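Local coordinates for protein 11R-lipoxygenase (Gersemia fruticosa, PDB 3VF1) that probably catalyses, as a calcium-regulated non-heme iron lipoxygenase, the insertion of molecular oxygen into polyunsaturated fatty acids at carbon 11 with R stereochemistry, at residues H246-W251 / Y586-N591; S259-G264 / W378-D383. All blocks are in the same frame, centred on the assembly; numbering follows the deposited sequence.

Contact 1. Residues H246-W251 / Y586-N591; sequences HAAEYW and YGFHPN
Asn-591 OD1 is gripped by two donors: a water, which lies 3.0 Å from Asn-591 OD1 and also donates to the backbone O of Trp-251, and the indole NE1 of Trp-256. The water thus bridges the two segments, which share no direct hydrogen bond. The other amide atom, ND2, donates to Thr-585 O and probably to Gln-260 OE1, so partners at both ends hold the carboxamide's rotation. The amide lies against Ala-247, whose CB comes to 3.6 Å from Asn-591 CG; a chi1 of -177°, which places CG opposite the backbone N, carries it there.

The rest is apolar. Phe-588 holds its ring between two residues: Ala-248 CA sits over one face in a CH-pi contact, 4.0 Å from the Phe-588 ring centroid, while Pro-590 CD from its own segment covers the opposite face. The rim of this ring, at CE2, comes over the indole of Trp-251, 3.2 Å from Trp-251 CD1, with the five-membered ring and the phenyl plane inclined at 51°, neither stacked nor perpendicular. On the same indole face, further along, Pro-590 CB lies almost straight above the six-membered ring, 3.9 Å from its centroid. With an alanine here instead of Trp-251 the indole is gone, and Pro-590 CB would probably lose the surface it rests on while the Phe-588 ring was left freer to turn. Away from the iron, this buried, largely hydrophobic packing fastens the loop that follows helix 582-586 to the short helix 247-250, within the mainly helical lipoxygenase domain.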
# COMPACT_ATOMS: atom_id res chain seq x y z
N HIS A 246 -17.76 -1.45 -15.14
CA HIS A 246 -18.79 -0.50 -15.56
C HIS A 246 -18.22 0.47 -16.59
O HIS A 246 -18.96 1.00 -17.43
CB HIS A 246 -19.34 0.27 -14.36
CG HIS A 246 -20.18 -0.57 -13.44
ND1 HIS A 246 -19.74 -0.99 -12.20
CD2 HIS A 246 -21.43 -1.07 -13.59
CE1 HIS A 246 -20.68 -1.71 -11.63
NE2 HIS A 246 -21.72 -1.77 -12.44
N ALA A 247 -16.91 0.69 -16.54
CA ALA A 247 -16.24 1.56 -17.50
C ALA A 247 -16.61 1.18 -18.93
O ALA A 247 -16.80 2.04 -19.79
CB ALA A 247 -14.73 1.49 -17.31
N ALA A 248 -16.71 -0.12 -19.19
CA ALA A 248 -17.06 -0.62 -20.52
C ALA A 248 -18.35 0.01 -21.03
O ALA A 248 -18.56 0.12 -22.24
CB ALA A 248 -17.20 -2.14 -20.49
N GLU A 249 -19.21 0.42 -20.11
CA GLU A 249 -20.54 0.92 -20.46
C GLU A 249 -20.64 2.44 -20.42
O GLU A 249 -21.61 3.01 -20.92
CB GLU A 249 -21.57 0.32 -19.50
CG GLU A 249 -21.46 -1.19 -19.34
CD GLU A 249 -22.17 -1.69 -18.09
OE1 GLU A 249 -22.13 -0.99 -17.05
OE2 GLU A 249 -22.77 -2.79 -18.15
N TYR A 250 -19.65 3.10 -19.82
CA TYR A 250 -19.73 4.54 -19.59
C TYR A 250 -18.52 5.35 -20.07
O TYR A 250 -18.59 6.58 -20.12
CB TYR A 250 -19.90 4.81 -18.09
CG TYR A 250 -21.23 4.39 -17.51
CD1 TYR A 250 -22.33 5.23 -17.56
CD2 TYR A 250 -21.38 3.16 -16.89
CE1 TYR A 250 -23.55 4.86 -17.02
CE2 TYR A 250 -22.60 2.77 -16.34
CZ TYR A 250 -23.68 3.63 -16.42
OH TYR A 250 -24.89 3.26 -15.88
N TRP A 251 -17.44 4.68 -20.43
CA TRP A 251 -16.15 5.35 -20.63
C TRP A 251 -16.19 6.54 -21.59
O TRP A 251 -15.39 7.47 -21.47
CB TRP A 251 -15.08 4.35 -21.09
CG TRP A 251 -15.20 3.95 -22.52
CD1 TRP A 251 -16.04 3.01 -23.05
CD2 TRP A 251 -14.44 4.48 -23.62
NE1 TRP A 251 -15.85 2.93 -24.41
CE2 TRP A 251 -14.88 3.82 -24.78
CE3 TRP A 251 -13.45 5.46 -23.72
CZ2 TRP A 251 -14.35 4.10 -26.04
CZ3 TRP A 251 -12.92 5.73 -24.97
CH2 TRP A 251 -13.37 5.06 -26.11
N TYR A 586 -8.67 -0.26 -15.18
CA TYR A 586 -7.88 -0.70 -16.33
C TYR A 586 -8.47 -1.94 -17.01
O TYR A 586 -7.99 -2.34 -18.08
CB TYR A 586 -6.44 -0.99 -15.90
CG TYR A 586 -5.72 0.23 -15.37
CD1 TYR A 586 -5.21 1.19 -16.23
CD2 TYR A 586 -5.55 0.41 -14.00
CE1 TYR A 586 -4.55 2.30 -15.74
CE2 TYR A 586 -4.89 1.52 -13.51
CZ TYR A 586 -4.39 2.46 -14.38
OH TYR A 586 -3.74 3.56 -13.89
N GLY A 587 -9.48 -2.54 -16.40
CA GLY A 587 -10.12 -3.71 -16.98
C GLY A 587 -10.47 -3.46 -18.44
O GLY A 587 -10.10 -4.24 -19.32
N PHE A 588 -11.19 -2.37 -18.68
CA PHE A 588 -11.49 -1.93 -20.04
C PHE A 588 -10.44 -0.90 -20.46
O PHE A 588 -10.49 0.26 -20.05
CB PHE A 588 -12.90 -1.33 -20.10
CG PHE A 588 -13.36 -1.02 -21.49
CD1 PHE A 588 -13.69 -2.04 -22.37
CD2 PHE A 588 -13.49 0.29 -21.92
CE1 PHE A 588 -14.12 -1.76 -23.65
CE2 PHE A 588 -13.92 0.58 -23.20
CZ PHE A 588 -14.23 -0.44 -24.07
N HIS A 589 -9.49 -1.34 -21.27
CA HIS A 589 -8.28 -0.57 -21.55
C HIS A 589 -8.52 0.88 -21.96
O HIS A 589 -7.83 1.78 -21.49
CB HIS A 589 -7.44 -1.28 -22.63
CG HIS A 589 -6.05 -0.75 -22.75
ND1 HIS A 589 -4.97 -1.37 -22.17
CD2 HIS A 589 -5.57 0.35 -23.38
CE1 HIS A 589 -3.87 -0.68 -22.44
NE2 HIS A 589 -4.21 0.37 -23.17
N PRO A 590 -9.50 1.12 -22.85
CA PRO A 590 -9.74 2.49 -23.32
C PRO A 590 -10.08 3.48 -22.21
O PRO A 590 -9.92 4.69 -22.41
CB PRO A 590 -10.93 2.33 -24.27
CG PRO A 590 -10.85 0.92 -24.74
CD PRO A 590 -10.34 0.14 -23.56
N ASN A 591 -10.56 2.99 -21.07
CA ASN A 591 -10.90 3.87 -19.96
C ASN A 591 -9.66 4.50 -19.33
O ASN A 591 -9.74 5.56 -18.71
CB ASN A 591 -11.70 3.10 -18.90
CG ASN A 591 -12.14 3.99 -17.75
OD1 ASN A 591 -13.02 4.83 -17.90
ND2 ASN A 591 -11.53 3.79 -16.58
O HOH W 1 -13.10 7.50 -19.32

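Contact 2. Residues S259-G264 / W378-D383; sequences SQFLNG and WLRCAD
Arg-380 and Phe-261 make the dense part of this contact. Two successive bends in the arginine chain, at chi2 and chi3, fold its end over the phenyl ring, so that NH1 sits above the ring centre and Arg-380 CD lies 3.6 Å from Phe-261 CZ. The guanidinium stands nearly upright on the ring, planes 77° apart, in a cation-pi contact with Arg-380 CZ 4.8 Å from the Phe-261 ring centroid. One guanidinium face is covered by Gln-260 CB, 3.8 Å from Arg-380 CZ. Leu-379 CD2 reaches Phe-261 CZ obliquely, and Phe-336 meets the same phenyl edge-to-face.

Looser is the side where a water accepts only a weak bond from Arg-380 NH2 and donates to Gln-260 O at 3.3 Å. The arginine is steadied by its outside partner Asn-591 and by Asp-383 OD2, 3.7 Å from Arg-380 NH1 and well out of the guanidinium plane, a long salt bridge that probably offsets the charge without an aimed N-H; Asp-383 OD1 bonds to Tyr-311 OH.

The segment axes run nearly parallel (16°) but 12.2 Å apart, a spacing filled by long side chains. This is the flank of the long lipoxygenase core helix 369-410, which further on supplies the iron ligands His-392 and His-397.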
# COMPACT_ATOMS: atom_id res chain seq x y z
N SER A 259 -15.31 11.97 -13.61
CA SER A 259 -15.40 11.30 -12.32
C SER A 259 -14.26 10.31 -12.09
O SER A 259 -14.00 9.92 -10.96
CB SER A 259 -16.75 10.59 -12.18
OG SER A 259 -16.81 9.41 -12.96
N GLN A 260 -13.59 9.90 -13.16
CA GLN A 260 -12.48 8.96 -13.05
C GLN A 260 -11.25 9.60 -12.40
O GLN A 260 -10.36 8.90 -11.93
CB GLN A 260 -12.11 8.38 -14.42
CG GLN A 260 -13.15 7.45 -15.00
CD GLN A 260 -13.52 6.32 -14.05
OE1 GLN A 260 -12.85 5.29 -14.00
NE2 GLN A 260 -14.58 6.53 -13.28
N PHE A 261 -11.21 10.93 -12.39
CA PHE A 261 -10.10 11.65 -11.76
C PHE A 261 -10.38 11.87 -10.28
O PHE A 261 -9.52 12.34 -9.54
CB PHE A 261 -9.87 12.98 -12.47
CG PHE A 261 -9.29 12.84 -13.85
CD1 PHE A 261 -10.11 12.56 -14.94
CD2 PHE A 261 -7.93 12.98 -14.07
CE1 PHE A 261 -9.58 12.42 -16.21
CE2 PHE A 261 -7.40 12.85 -15.34
CZ PHE A 261 -8.22 12.57 -16.41
N LEU A 262 -11.60 11.53 -9.86
CA LEU A 262 -11.99 11.65 -8.46
C LEU A 262 -12.19 10.28 -7.82
O LEU A 262 -11.75 10.04 -6.69
CB LEU A 262 -13.30 12.44 -8.34
CG LEU A 262 -13.30 13.88 -8.85
CD1 LEU A 262 -14.69 14.48 -8.68
CD2 LEU A 262 -12.26 14.72 -8.12
N ASN A 263 -12.85 9.38 -8.54
CA ASN A 263 -13.28 8.11 -7.97
C ASN A 263 -12.74 6.92 -8.75
O ASN A 263 -13.31 5.83 -8.69
CB ASN A 263 -14.80 8.06 -7.92
CG ASN A 263 -15.40 9.25 -7.18
OD1 ASN A 263 -14.89 9.66 -6.14
ND2 ASN A 263 -16.47 9.81 -7.73
N GLY A 264 -11.64 7.13 -9.47
CA GLY A 264 -10.97 6.04 -10.15
C GLY A 264 -9.92 5.43 -9.26
O GLY A 264 -10.21 5.03 -8.13
N TRP A 378 -5.42 10.51 -24.58
CA TRP A 378 -4.04 10.90 -24.32
C TRP A 378 -3.87 11.52 -22.94
O TRP A 378 -2.80 11.42 -22.33
CB TRP A 378 -3.54 11.87 -25.40
CG TRP A 378 -3.10 11.18 -26.66
CD1 TRP A 378 -3.84 10.96 -27.78
CD2 TRP A 378 -1.81 10.61 -26.91
NE1 TRP A 378 -3.09 10.30 -28.72
CE2 TRP A 378 -1.84 10.07 -28.21
CE3 TRP A 378 -0.63 10.50 -26.17
CZ2 TRP A 378 -0.74 9.43 -28.78
CZ3 TRP A 378 0.46 9.87 -26.74
CH2 TRP A 378 0.40 9.35 -28.03
N LEU A 379 -4.93 12.15 -22.43
CA LEU A 379 -4.90 12.71 -21.09
C LEU A 379 -4.90 11.59 -20.04
O LEU A 379 -4.17 11.65 -19.06
CB LEU A 379 -6.10 13.63 -20.87
CG LEU A 379 -6.18 14.33 -19.51
CD1 LEU A 379 -5.00 15.27 -19.31
CD2 LEU A 379 -7.49 15.09 -19.37
N ARG A 380 -5.72 10.57 -20.28
CA ARG A 380 -5.80 9.43 -19.37
C ARG A 380 -4.50 8.62 -19.40
O ARG A 380 -4.07 8.09 -18.37
CB ARG A 380 -6.97 8.53 -19.75
CG ARG A 380 -8.33 9.17 -19.54
CD ARG A 380 -8.62 9.37 -18.06
NE ARG A 380 -8.70 8.10 -17.34
CZ ARG A 380 -8.64 7.98 -16.02
NH1 ARG A 380 -8.47 9.05 -15.25
NH2 ARG A 380 -8.73 6.78 -15.46
N CYS A 381 -3.89 8.51 -20.57
CA CYS A 381 -2.65 7.77 -20.70
C CYS A 381 -1.57 8.38 -19.81
O CYS A 381 -0.84 7.66 -19.13
CB CYS A 381 -2.18 7.74 -22.16
SG CYS A 381 -0.83 6.57 -22.47
N ALA A 382 -1.49 9.70 -19.82
CA ALA A 382 -0.55 10.41 -18.97
C ALA A 382 -0.84 10.10 -17.50
O ALA A 382 0.07 9.87 -16.71
CB ALA A 382 -0.64 11.91 -19.21
N ASP A 383 -2.12 10.10 -17.15
CA ASP A 383 -2.54 9.85 -15.77
C ASP A 383 -2.15 8.44 -15.33
O ASP A 383 -1.81 8.22 -14.17
CB ASP A 383 -4.05 10.05 -15.63
CG ASP A 383 -4.52 9.91 -14.19
OD1 ASP A 383 -4.40 10.88 -13.42
OD2 ASP A 383 -5.01 8.81 -13.84
O HOH W 2 -8.00 6.65 -12.16

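The centres of the two contacts lie 12 Å apart, on the same side of the chain's centre and within the lipoxygenase domain. Helices 247-250 and 254-263 follow one another and contribute the first segment of each. The chain then passes through the five-stranded antiparallel sheet to helix 369-410, which completes contact 2, and returns only much later, after helix 582-586, to close contact 1. Asn-591 joins them through probable hydrogen bonds, its O to Arg-380 NE and its ND2 to Gln-260 OE1. Three sequence-distant pieces are thereby tied together on one flank of helix 369-410.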